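Local structure of venom allergen-like (VAL) 4 protein (Schistosoma mansoni, 4P27) at residues S5-I11 with G124-E128; F14-R19 with Q114-T120; K48-A53 with L135-N139; Y98-N103 with E146-A152. The protein probably binds lipids, as a secreted member of the SCP/TAPS (CAP) family that lacks the family's prototypical sequence motifs. All coordinates share one frame; numbering follows the deposited sequence.

Contact 1: residues S5-I11 with G124-E128; sequences SEGQRAI and GCGYE
Gln8 sends its side-chain amide across to the strand, where NE2 donates to Cys125 O at 3.1 Å. The bond is bent, with an N-H...O angle of 139°, and the acceptor lies somewhat out of the amide plane. Here the start of helix 6-22 packs on strand 122-130, as expected of the alpha-beta-alpha sandwich of the CAP fold, with the two short segments running at 135° to each other and their axes 8.5 Å apart. The same glutamine closes the helix start. Ser5 is the N-cap, its OG accepting from Gln8 N at 3.1 Å, while Gln8 OE1 takes the N-H of Ser5 in return, a capping box. Both ends of the amide are therefore used, one to close the helix and one to tie it to the sheet, and that fixes the rotation of the group.

Two residues on along the strand, Tyr127 brings its phenol against the helix start. Its CG sits between the backbone N and the carbonyl carbon, chi1 63°, which swings the ring over to the first turn. Gly7 has no side chain to keep it off, and Tyr127 OH comes within 3.0 Å of Gly7 CA. Gln8 N faces the ring edge. Ile84 of helix 84-93 also packs on Tyr127.

Ile11 fills the other end of the contact. Its CD1 approaches Tyr127 CD2 obliquely, and its second branch, CG2, rests 3.5 Å from Cys125 SG, the sulfur that is bonded to Cys138 SG.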
# COMPACT_ATOMS: atom_id res chain seq x y z
N SER A 5 -7.21 -15.95 1.81
CA SER A 5 -7.22 -16.43 0.43
C SER A 5 -5.87 -16.41 -0.25
O SER A 5 -4.92 -15.74 0.18
CB SER A 5 -8.23 -15.64 -0.40
OG SER A 5 -7.66 -14.43 -0.86
N GLU A 6 -5.79 -17.20 -1.31
CA GLU A 6 -4.73 -17.10 -2.28
C GLU A 6 -4.21 -15.65 -2.63
O GLU A 6 -3.02 -15.36 -2.54
CB GLU A 6 -5.34 -17.70 -3.59
CG GLU A 6 -5.95 -19.13 -3.39
CD GLU A 6 -4.86 -20.15 -3.03
OE1 GLU A 6 -3.65 -19.73 -2.95
OE2 GLU A 6 -5.21 -21.31 -2.83
N GLY A 7 -5.11 -14.80 -3.12
CA GLY A 7 -4.75 -13.41 -3.51
C GLY A 7 -4.31 -12.62 -2.26
O GLY A 7 -3.32 -11.93 -2.34
N GLN A 8 -5.02 -12.78 -1.15
CA GLN A 8 -4.78 -11.98 0.01
C GLN A 8 -3.38 -12.27 0.47
O GLN A 8 -2.61 -11.35 0.78
CB GLN A 8 -5.83 -12.30 1.05
CG GLN A 8 -7.21 -11.63 0.76
CD GLN A 8 -8.25 -12.00 1.81
OE1 GLN A 8 -8.16 -13.06 2.46
NE2 GLN A 8 -9.20 -11.09 2.05
N ARG A 9 -3.00 -13.56 0.46
CA ARG A 9 -1.71 -13.93 0.97
C ARG A 9 -0.60 -13.36 0.08
O ARG A 9 0.37 -12.80 0.56
CB ARG A 9 -1.56 -15.47 1.17
CG ARG A 9 -0.12 -15.92 1.46
CD ARG A 9 0.37 -15.57 2.87
NE ARG A 9 -0.61 -16.00 3.88
CZ ARG A 9 -0.62 -15.71 5.19
NH1 ARG A 9 0.31 -14.95 5.73
NH2 ARG A 9 -1.62 -16.18 5.95
N ALA A 10 -0.77 -13.47 -1.23
CA ALA A 10 0.15 -12.89 -2.13
C ALA A 10 0.30 -11.33 -1.91
O ALA A 10 1.41 -10.78 -2.00
CB ALA A 10 -0.35 -13.20 -3.56
N ILE A 11 -0.83 -10.63 -1.69
CA ILE A 11 -0.77 -9.16 -1.59
C ILE A 11 -0.00 -8.86 -0.26
O ILE A 11 0.86 -8.07 -0.23
CB ILE A 11 -2.17 -8.59 -1.55
CG1 ILE A 11 -2.79 -8.66 -2.96
CG2 ILE A 11 -2.14 -7.11 -1.02
CD1 ILE A 11 -4.31 -8.54 -2.92
N GLY A 124 -5.38 -4.58 5.50
CA GLY A 124 -6.18 -5.68 4.97
C GLY A 124 -6.76 -5.31 3.60
O GLY A 124 -7.17 -4.17 3.40
N CYS A 125 -6.80 -6.30 2.70
CA CYS A 125 -7.03 -6.14 1.30
C CYS A 125 -8.14 -7.09 0.87
O CYS A 125 -8.33 -8.18 1.48
CB CYS A 125 -5.73 -6.48 0.52
SG CYS A 125 -4.38 -5.33 1.01
N GLY A 126 -8.83 -6.71 -0.21
CA GLY A 126 -10.05 -7.34 -0.66
C GLY A 126 -10.03 -7.06 -2.15
O GLY A 126 -9.54 -5.98 -2.63
N TYR A 127 -10.53 -8.03 -2.93
CA TYR A 127 -10.57 -7.81 -4.37
C TYR A 127 -11.75 -8.54 -5.03
O TYR A 127 -12.27 -9.46 -4.44
CB TYR A 127 -9.28 -8.16 -5.02
CG TYR A 127 -8.90 -9.59 -4.90
CD1 TYR A 127 -9.31 -10.58 -5.88
CD2 TYR A 127 -8.11 -10.01 -3.80
CE1 TYR A 127 -8.91 -11.94 -5.75
CE2 TYR A 127 -7.73 -11.34 -3.65
CZ TYR A 127 -8.12 -12.32 -4.60
OH TYR A 127 -7.65 -13.60 -4.34
N GLU A 128 -12.20 -8.12 -6.21
CA GLU A 128 -13.35 -8.77 -6.78
C GLU A 128 -13.09 -8.79 -8.23
O GLU A 128 -12.52 -7.84 -8.79
CB GLU A 128 -14.65 -8.02 -6.41
CG GLU A 128 -15.91 -8.46 -7.14
CD GLU A 128 -16.59 -9.60 -6.39
OE1 GLU A 128 -15.86 -10.32 -5.71
OE2 GLU A 128 -17.83 -9.77 -6.47

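Contact 2: residues F14-R19 with Q114-T120; sequences FHKKVR and QMVWNTT. With NAG (2-acetamido-2-deoxy-beta-D-glucopyranose), chain B.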
# COMPACT_ATOMS: atom_id res chain seq x y z
N PHE A 14 3.77 -9.58 -0.67
CA PHE A 14 4.40 -8.59 -1.55
C PHE A 14 4.66 -7.30 -0.71
O PHE A 14 5.73 -6.71 -0.80
CB PHE A 14 3.44 -8.28 -2.73
CG PHE A 14 4.09 -7.41 -3.78
CD1 PHE A 14 4.13 -6.01 -3.64
CD2 PHE A 14 4.66 -7.97 -4.92
CE1 PHE A 14 4.77 -5.23 -4.57
CE2 PHE A 14 5.27 -7.18 -5.91
CZ PHE A 14 5.33 -5.81 -5.73
N HIS A 15 3.70 -6.89 0.12
CA HIS A 15 3.93 -5.71 0.99
C HIS A 15 5.05 -5.93 2.02
O HIS A 15 5.93 -5.08 2.17
CB HIS A 15 2.65 -5.34 1.76
CG HIS A 15 1.67 -4.58 0.94
ND1 HIS A 15 0.80 -5.21 0.08
CD2 HIS A 15 1.33 -3.26 0.94
CE1 HIS A 15 0.00 -4.30 -0.48
NE2 HIS A 15 0.27 -3.12 0.05
N LYS A 16 5.09 -7.10 2.66
CA LYS A 16 6.22 -7.44 3.52
C LYS A 16 7.54 -7.36 2.81
O LYS A 16 8.49 -6.81 3.33
CB LYS A 16 6.03 -8.83 4.19
CG LYS A 16 4.88 -8.74 5.14
CD LYS A 16 4.90 -9.81 6.22
CE LYS A 16 4.26 -11.08 5.69
NZ LYS A 16 4.15 -12.00 6.87
N LYS A 17 7.61 -7.88 1.59
CA LYS A 17 8.84 -7.90 0.84
C LYS A 17 9.29 -6.46 0.44
O LYS A 17 10.47 -6.16 0.50
CB LYS A 17 8.66 -8.66 -0.48
CG LYS A 17 10.02 -9.04 -1.06
CD LYS A 17 10.09 -8.79 -2.53
CE LYS A 17 11.51 -9.00 -3.05
NZ LYS A 17 11.64 -8.19 -4.29
N VAL A 18 8.37 -5.64 -0.11
CA VAL A 18 8.68 -4.21 -0.41
C VAL A 18 9.31 -3.48 0.82
O VAL A 18 10.32 -2.80 0.74
CB VAL A 18 7.43 -3.48 -0.85
CG1 VAL A 18 7.58 -1.95 -0.93
CG2 VAL A 18 7.06 -4.03 -2.21
N ARG A 19 8.74 -3.69 1.97
CA ARG A 19 9.16 -2.99 3.16
C ARG A 19 10.52 -3.52 3.63
O ARG A 19 11.36 -2.76 4.10
CB ARG A 19 8.08 -3.23 4.27
CG ARG A 19 6.88 -2.27 3.99
CD ARG A 19 5.69 -2.58 4.86
NE ARG A 19 5.75 -1.97 6.21
CZ ARG A 19 5.40 -0.71 6.47
NH1 ARG A 19 5.40 -0.31 7.73
NH2 ARG A 19 4.93 0.12 5.51
N GLN A 114 2.36 4.91 0.46
CA GLN A 114 1.56 4.21 1.42
C GLN A 114 2.17 2.82 1.72
O GLN A 114 2.12 2.38 2.87
CB GLN A 114 0.13 4.04 0.90
CG GLN A 114 -0.74 3.25 1.87
CD GLN A 114 -0.92 4.03 3.23
OE1 GLN A 114 -1.81 4.87 3.33
NE2 GLN A 114 -0.16 3.67 4.27
N MET A 115 2.70 2.13 0.68
CA MET A 115 3.28 0.78 0.93
C MET A 115 4.50 0.85 1.82
O MET A 115 4.72 -0.05 2.57
CB MET A 115 3.70 0.08 -0.38
CG MET A 115 2.46 -0.37 -1.23
SD MET A 115 3.05 -1.17 -2.77
CE MET A 115 3.60 -2.67 -2.12
N VAL A 116 5.29 1.92 1.77
CA VAL A 116 6.49 2.00 2.61
C VAL A 116 6.33 2.96 3.81
O VAL A 116 7.29 3.35 4.42
CB VAL A 116 7.77 2.38 1.81
CG1 VAL A 116 8.17 1.26 0.82
CG2 VAL A 116 7.67 3.76 1.13
N TRP A 117 5.08 3.19 4.20
CA TRP A 117 4.76 4.18 5.22
C TRP A 117 5.16 3.62 6.53
O TRP A 117 4.71 2.52 6.96
CB TRP A 117 3.26 4.59 5.19
CG TRP A 117 3.11 5.84 6.00
CD1 TRP A 117 2.69 5.95 7.32
CD2 TRP A 117 3.40 7.17 5.55
NE1 TRP A 117 2.73 7.31 7.73
CE2 TRP A 117 3.16 8.06 6.65
CE3 TRP A 117 3.87 7.70 4.32
CZ2 TRP A 117 3.37 9.46 6.55
CZ3 TRP A 117 4.03 9.11 4.22
CH2 TRP A 117 3.78 9.94 5.35
N ASN A 118 6.06 4.32 7.20
CA ASN A 118 6.68 3.70 8.41
C ASN A 118 5.75 3.49 9.62
O ASN A 118 5.92 2.50 10.35
CB ASN A 118 7.93 4.49 8.83
CG ASN A 118 7.58 5.84 9.45
OD1 ASN A 118 6.51 6.45 9.15
ND2 ASN A 118 8.49 6.34 10.27
N THR A 119 4.74 4.36 9.84
CA THR A 119 3.86 4.13 11.04
C THR A 119 2.69 3.19 10.77
O THR A 119 1.98 2.78 11.68
CB THR A 119 3.18 5.42 11.54
OG1 THR A 119 2.63 6.13 10.44
CG2 THR A 119 4.27 6.42 12.22
N THR A 120 2.45 2.85 9.50
CA THR A 120 1.37 1.91 9.20
C THR A 120 1.63 0.54 9.86
O THR A 120 2.70 -0.05 9.72
CB THR A 120 1.23 1.73 7.64
OG1 THR A 120 0.91 3.00 7.05
CG2 THR A 120 0.15 0.68 7.36
C1 NAG B . 8.44 7.44 11.08
C2 NAG B . 9.03 7.33 12.50
C3 NAG B . 9.11 8.65 13.21
C4 NAG B . 9.81 9.62 12.30
C5 NAG B . 9.00 9.78 11.04
C6 NAG B . 9.60 10.88 10.21
C7 NAG B . 8.44 5.18 13.31
C8 NAG B . 7.52 4.36 14.12
N2 NAG B . 8.27 6.47 13.35
O3 NAG B . 9.82 8.47 14.43
O4 NAG B . 9.92 10.85 12.95
O5 NAG B . 8.97 8.53 10.36
O6 NAG B . 8.97 11.00 8.96
O7 NAG B . 9.27 4.65 12.64
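Helix 6-22 passes the end of helix 110-115 with His15 CA 6.5 Å from Met115 CA and, a turn later, Arg19 CA 5.7 Å from Val116 CA, the point where the second helix unwinds. Met115 lies between them, touching three residues of helix 6-22. Its chain bends at the sulfur, chi3 73°, and the methyl CE lands over one face of the His15 ring, a CH-pi contact 4.0 Å from the centroid. The same methyl meets the edge of the Phe14 ring at CD1 and touches Val18 CG2, while Val18 CG1 packs on Val116 CG1. His15 NE2 is hydrogen-bonded to Tyr140 OH.

In this part of the CAP sandwich the buried Arg19 binds carbonyls at and just past the helix end. Its guanidinium reaches Trp117 O end-on with both terminal nitrogens, Arg19 NH1 at 3.0 Å and Arg19 NH2 at 2.8 Å, from the same face of the carbonyl. Arg19 NH2 also donates to Met115 O at 3.0 Å. All three bonds lie close to the guanidinium plane, and Thr37 O takes a further bond from NH1. One residue past Trp117, Asn118 points away from helix 6-22 and carries the N-linked sugar, ND2 being joined to NAG C1.

Contact 3: residues K48-A53 with L135-N139; sequences KAKQQA and LIVCN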
# COMPACT_ATOMS: atom_id res chain seq x y z
N LYS A 48 -13.75 -4.70 4.99
CA LYS A 48 -14.28 -3.44 4.48
C LYS A 48 -13.77 -3.25 3.06
O LYS A 48 -14.53 -2.79 2.17
CB LYS A 48 -14.01 -2.27 5.37
CG LYS A 48 -14.95 -2.35 6.61
CD LYS A 48 -16.31 -1.66 6.43
CE LYS A 48 -16.09 -0.27 5.84
NZ LYS A 48 -17.37 0.43 5.65
N ALA A 49 -12.54 -3.70 2.86
CA ALA A 49 -11.86 -3.57 1.54
C ALA A 49 -12.69 -4.36 0.55
O ALA A 49 -12.94 -3.92 -0.58
CB ALA A 49 -10.44 -4.14 1.58
N LYS A 50 -13.10 -5.54 0.99
CA LYS A 50 -13.85 -6.49 0.13
C LYS A 50 -15.28 -6.02 -0.20
O LYS A 50 -15.70 -6.08 -1.35
CB LYS A 50 -13.95 -7.85 0.86
CG LYS A 50 -14.32 -8.97 -0.09
CD LYS A 50 -13.17 -9.97 -0.19
CE LYS A 50 -13.17 -11.03 0.94
NZ LYS A 50 -14.06 -12.18 0.63
N GLN A 51 -16.03 -5.51 0.79
CA GLN A 51 -17.32 -4.89 0.51
C GLN A 51 -17.17 -3.78 -0.53
O GLN A 51 -18.01 -3.67 -1.42
CB GLN A 51 -17.97 -4.30 1.80
CG GLN A 51 -18.34 -5.40 2.82
CD GLN A 51 -18.60 -4.82 4.21
OE1 GLN A 51 -17.83 -5.02 5.16
NE2 GLN A 51 -19.67 -4.06 4.32
N GLN A 52 -16.12 -2.95 -0.41
CA GLN A 52 -15.87 -1.89 -1.38
C GLN A 52 -15.55 -2.57 -2.73
O GLN A 52 -16.12 -2.20 -3.74
CB GLN A 52 -14.65 -1.09 -1.02
CG GLN A 52 -14.36 0.06 -1.99
CD GLN A 52 -13.40 1.08 -1.40
OE1 GLN A 52 -13.29 1.19 -0.19
NE2 GLN A 52 -12.73 1.86 -2.27
N ALA A 53 -14.64 -3.53 -2.77
CA ALA A 53 -14.24 -4.01 -4.07
C ALA A 53 -15.44 -4.73 -4.80
O ALA A 53 -15.49 -4.73 -6.04
CB ALA A 53 -13.10 -5.00 -3.97
N LEU A 135 -11.02 -5.29 -9.43
CA LEU A 135 -10.90 -4.16 -8.54
C LEU A 135 -10.21 -4.67 -7.24
O LEU A 135 -10.75 -5.52 -6.55
CB LEU A 135 -12.29 -3.62 -8.24
CG LEU A 135 -12.24 -2.34 -7.34
CD1 LEU A 135 -11.28 -1.27 -7.86
CD2 LEU A 135 -13.60 -1.75 -7.36
N ILE A 136 -8.98 -4.23 -7.00
CA ILE A 136 -8.26 -4.51 -5.74
C ILE A 136 -8.22 -3.25 -4.81
O ILE A 136 -7.91 -2.14 -5.30
CB ILE A 136 -6.84 -4.89 -6.08
CG1 ILE A 136 -6.88 -6.06 -7.08
CG2 ILE A 136 -6.04 -5.19 -4.80
CD1 ILE A 136 -5.62 -6.13 -7.91
N VAL A 137 -8.64 -3.43 -3.54
CA VAL A 137 -8.71 -2.39 -2.51
C VAL A 137 -7.79 -2.89 -1.41
O VAL A 137 -8.02 -3.99 -0.94
CB VAL A 137 -10.12 -2.23 -1.96
CG1 VAL A 137 -10.21 -1.13 -0.87
CG2 VAL A 137 -11.09 -1.93 -3.13
N CYS A 138 -6.73 -2.12 -1.06
CA CYS A 138 -5.97 -2.33 0.22
C CYS A 138 -6.24 -1.18 1.12
O CYS A 138 -6.17 -0.02 0.64
CB CYS A 138 -4.46 -2.43 0.01
SG CYS A 138 -3.95 -4.03 -0.65
N ASN A 139 -6.61 -1.51 2.35
CA ASN A 139 -6.76 -0.55 3.45
C ASN A 139 -5.61 -0.69 4.38
O ASN A 139 -5.09 -1.80 4.61
CB ASN A 139 -8.06 -0.69 4.23
CG ASN A 139 -9.25 -0.33 3.40
OD1 ASN A 139 -9.16 0.60 2.62
ND2 ASN A 139 -10.39 -1.09 3.52
O HOH W 1 -12.96 0.20 2.49
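Apolar packing joins the two segments, and Val137 is at its centre. Its side chain points at the helix and splits there, Val137 CG1 lying 3.9 Å from Ala49 CB and Val137 CG2 3.8 Å from Ala53 CB. With its CG1 anti to the backbone N, chi1 180°, the valine straddles the surface made by the two alanines. Such small side chains let the backbones come close: Ala49 CA is 5.3 Å from Val137 CA, and the segment axes approach to 7.6 Å. Ala49 CB also touches Val137 O, and Ala53 CB touches Leu135 O at 3.5 Å. Leu135 lays its CD2 beside the backbone of Ala53, and the extended chain of Gln52 crosses Val137 at about a right angle, its CD against CG1.

Polar links run through a water and through the neighbouring strand. The water donates to Gln52 OE1 at 2.9 Å and accepts from Asn139 ND2 at 3.1 Å, bridging helix and strand. Gln76 of strand 75-81 holds both amides as well, accepting from Gln52 NE2 and donating to Asn139 OD1, and Leu45 O takes a second bond from Asn139 ND2. The buried amides are thus held in place from several sides.

Leu135, Val137 and Asn139 point to this helix, whereas Ile136 and Cys138 point away from it to helices 84-93 and 6-22, the alternation of a central strand in the alpha-beta-alpha sandwich of CAP proteins.

Contact 4: residues Y98-N103 with E146-A152; sequences YNFEKN and EDRPYEA. With NAG (2-acetamido-2-deoxy-beta-D-glucopyranose), chain B.
Hydrogen bonds from Arg148 and Asn103 hold the turn after strand 98-99 to the loop 146-152. Arg148 runs out straight from CG to NE, and NE donates to Phe100 O at 2.6 Å, nearly end-on to the carbonyl though bent at the hydrogen, 139°. NH2 lies by Glu101 O, at a separation so short that its exact value is doubtful. In the other direction Asn103 ND2 donates to Glu146 O at 2.9 Å, a straight bond of 165° on a lone pair in the carbonyl plane. Asn103 OD1 is taken by Tyr98 OH at 2.7 Å and also by Lys113 NZ, so the amide is held at both ends.

Face and apolar contacts lie beside these bonds. Asn103 CB sits over the centre of the Arg148 guanidinium, on one face. Arg148 CD lies over a face of the Phe100 ring, a CH-pi contact 4.2 Å from the centroid. Phe100 CG is anti to its backbone N, chi1 -177°, and the ring reaches Tyr150, where CE2 lies 3.5 Å from Tyr150 CE1 over the tyrosine face, the two rings meeting obliquely. Tyr150 O lies at the edge of the Phe100 ring, and Tyr150 OH is hydrogen-bonded to Pro31 O. Pro149 CD packs against Tyr98, 3.4 Å from its OH.

Glu151 reaches the sugar, with OE2 3.6 Å from NAG C4. On the 98-103 side, Asn99 OD1 accepts from Lys102 N, an Asx motif that shapes the turn between the two short strands of the hairpin 98-105.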
# COMPACT_ATOMS: atom_id res chain seq x y z
N TYR A 98 9.25 9.16 -7.40
CA TYR A 98 9.28 9.81 -6.06
C TYR A 98 10.67 10.33 -5.73
O TYR A 98 11.59 9.64 -5.92
CB TYR A 98 8.80 8.85 -4.97
CG TYR A 98 8.78 9.49 -3.63
CD1 TYR A 98 7.98 10.65 -3.37
CD2 TYR A 98 9.57 9.02 -2.61
CE1 TYR A 98 7.94 11.24 -2.15
CE2 TYR A 98 9.55 9.62 -1.34
CZ TYR A 98 8.73 10.73 -1.14
OH TYR A 98 8.74 11.35 0.07
N ASN A 99 10.79 11.59 -5.31
CA ASN A 99 12.02 12.12 -4.76
C ASN A 99 11.92 12.33 -3.31
O ASN A 99 11.33 13.30 -2.85
CB ASN A 99 12.39 13.48 -5.43
CG ASN A 99 13.72 14.10 -4.89
OD1 ASN A 99 14.19 13.84 -3.80
ND2 ASN A 99 14.22 15.04 -5.62
N PHE A 100 12.63 11.48 -2.56
CA PHE A 100 12.55 11.54 -1.13
C PHE A 100 13.11 12.86 -0.57
O PHE A 100 12.55 13.49 0.38
CB PHE A 100 13.31 10.30 -0.63
CG PHE A 100 13.29 10.11 0.84
CD1 PHE A 100 14.09 10.92 1.68
CD2 PHE A 100 12.47 9.14 1.41
CE1 PHE A 100 14.06 10.75 3.05
CE2 PHE A 100 12.42 9.02 2.79
CZ PHE A 100 13.24 9.78 3.60
N GLU A 101 14.29 13.26 -1.07
CA GLU A 101 14.97 14.52 -0.51
C GLU A 101 14.05 15.74 -0.55
O GLU A 101 13.76 16.40 0.49
CB GLU A 101 16.17 14.84 -1.38
CG GLU A 101 17.31 13.94 -1.14
CD GLU A 101 18.61 14.51 -1.74
OE1 GLU A 101 18.91 15.69 -1.50
OE2 GLU A 101 19.32 13.78 -2.46
N LYS A 102 13.44 15.91 -1.72
CA LYS A 102 12.44 17.01 -1.84
C LYS A 102 11.05 16.63 -1.49
O LYS A 102 10.20 17.48 -1.43
CB LYS A 102 12.46 17.63 -3.22
CG LYS A 102 13.90 17.91 -3.64
CD LYS A 102 14.19 19.36 -3.91
CE LYS A 102 14.78 19.42 -5.30
NZ LYS A 102 15.42 20.74 -5.49
N ASN A 103 10.82 15.34 -1.17
CA ASN A 103 9.48 14.91 -0.95
C ASN A 103 8.62 15.32 -2.14
O ASN A 103 7.59 15.93 -1.94
CB ASN A 103 8.87 15.46 0.34
CG ASN A 103 7.56 14.77 0.68
OD1 ASN A 103 7.36 13.62 0.31
ND2 ASN A 103 6.72 15.41 1.43
N GLU A 146 1.00 13.62 3.65
CA GLU A 146 1.79 14.17 2.58
C GLU A 146 3.30 14.19 2.89
O GLU A 146 4.04 14.43 2.02
CB GLU A 146 1.39 15.64 2.29
CG GLU A 146 1.63 16.59 3.45
CD GLU A 146 1.09 18.00 3.13
OE1 GLU A 146 0.85 18.34 1.93
OE2 GLU A 146 0.89 18.76 4.10
N ASP A 147 3.72 13.97 4.09
CA ASP A 147 5.20 13.81 4.42
C ASP A 147 5.92 12.68 3.74
O ASP A 147 5.32 11.92 2.90
CB ASP A 147 5.36 13.57 5.91
CG ASP A 147 4.75 14.73 6.73
OD1 ASP A 147 4.72 15.81 6.15
OD2 ASP A 147 4.26 14.58 7.85
N ARG A 148 7.21 12.59 4.12
CA ARG A 148 8.08 11.50 3.65
C ARG A 148 7.63 10.23 4.37
O ARG A 148 7.16 10.25 5.55
CB ARG A 148 9.57 11.86 3.91
CG ARG A 148 10.08 13.01 3.01
CD ARG A 148 11.42 13.51 3.56
NE ARG A 148 11.94 14.59 2.71
CZ ARG A 148 11.59 15.87 2.93
NH1 ARG A 148 10.81 16.16 3.96
NH2 ARG A 148 11.99 16.81 2.18
N PRO A 149 7.79 9.08 3.72
CA PRO A 149 7.26 7.83 4.34
C PRO A 149 7.96 7.28 5.56
O PRO A 149 7.36 6.49 6.32
CB PRO A 149 7.31 6.82 3.20
CG PRO A 149 8.39 7.36 2.25
CD PRO A 149 8.30 8.87 2.34
N TYR A 150 9.23 7.65 5.75
CA TYR A 150 10.10 7.09 6.78
C TYR A 150 11.38 7.95 7.05
O TYR A 150 11.72 8.86 6.28
CB TYR A 150 10.50 5.63 6.43
CG TYR A 150 11.19 5.48 5.05
CD1 TYR A 150 12.52 5.80 4.87
CD2 TYR A 150 10.46 4.97 3.97
CE1 TYR A 150 13.13 5.68 3.59
CE2 TYR A 150 11.04 4.81 2.71
CZ TYR A 150 12.40 5.16 2.53
OH TYR A 150 12.93 5.08 1.25
N GLU A 151 12.14 7.58 8.06
CA GLU A 151 13.45 8.24 8.27
C GLU A 151 14.51 7.47 7.51
O GLU A 151 14.56 6.24 7.64
CB GLU A 151 13.85 8.06 9.68
CG GLU A 151 13.20 8.93 10.71
CD GLU A 151 13.88 8.63 12.05
OE1 GLU A 151 15.02 8.11 12.05
OE2 GLU A 151 13.26 8.89 13.10
N ALA A 152 15.37 8.16 6.78
CA ALA A 152 16.48 7.51 6.07
C ALA A 152 17.59 7.00 7.05
O ALA A 152 17.68 7.45 8.19
CB ALA A 152 17.08 8.49 5.08
C1 NAG B . 8.44 7.44 11.08
C2 NAG B . 9.03 7.33 12.50
C3 NAG B . 9.11 8.65 13.21
C4 NAG B . 9.81 9.62 12.30
C5 NAG B . 9.00 9.78 11.04
C6 NAG B . 9.60 10.88 10.21
C7 NAG B . 8.44 5.18 13.31
C8 NAG B . 7.52 4.36 14.12
N2 NAG B . 8.27 6.47 13.35
O3 NAG B . 9.82 8.47 14.43
O4 NAG B . 9.92 10.85 12.95
O5 NAG B . 8.97 8.53 10.36
O6 NAG B . 8.97 11.00 8.96
O7 NAG B . 9.27 4.65 12.64

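In the fold
Contacts 1 and 3 lie 9 Å apart between centres, on neighbouring strands of one sheet, and meet through the Cys125-Cys138 disulfide. Contact 1 packs helix 6-22 on one side of that sheet and contact 3 packs helix 43-54 on the other. Contact 2 carries helix 6-22 onward, about 16 Å between centres from contact 1, and His15 CE1 comes 4.0 Å from Cys138 SG of contact 3. Contacts 2 and 4, about 14 Å apart between centres, join where Asn118 N lies 2.7 Å from Pro149 O, a probable hydrogen bond, with Trp117 packed beside it. Both touch the Asn118 glycan. Contact 4 lies across the chain's centre from contact 1, about 17 Å away at the nearest atoms.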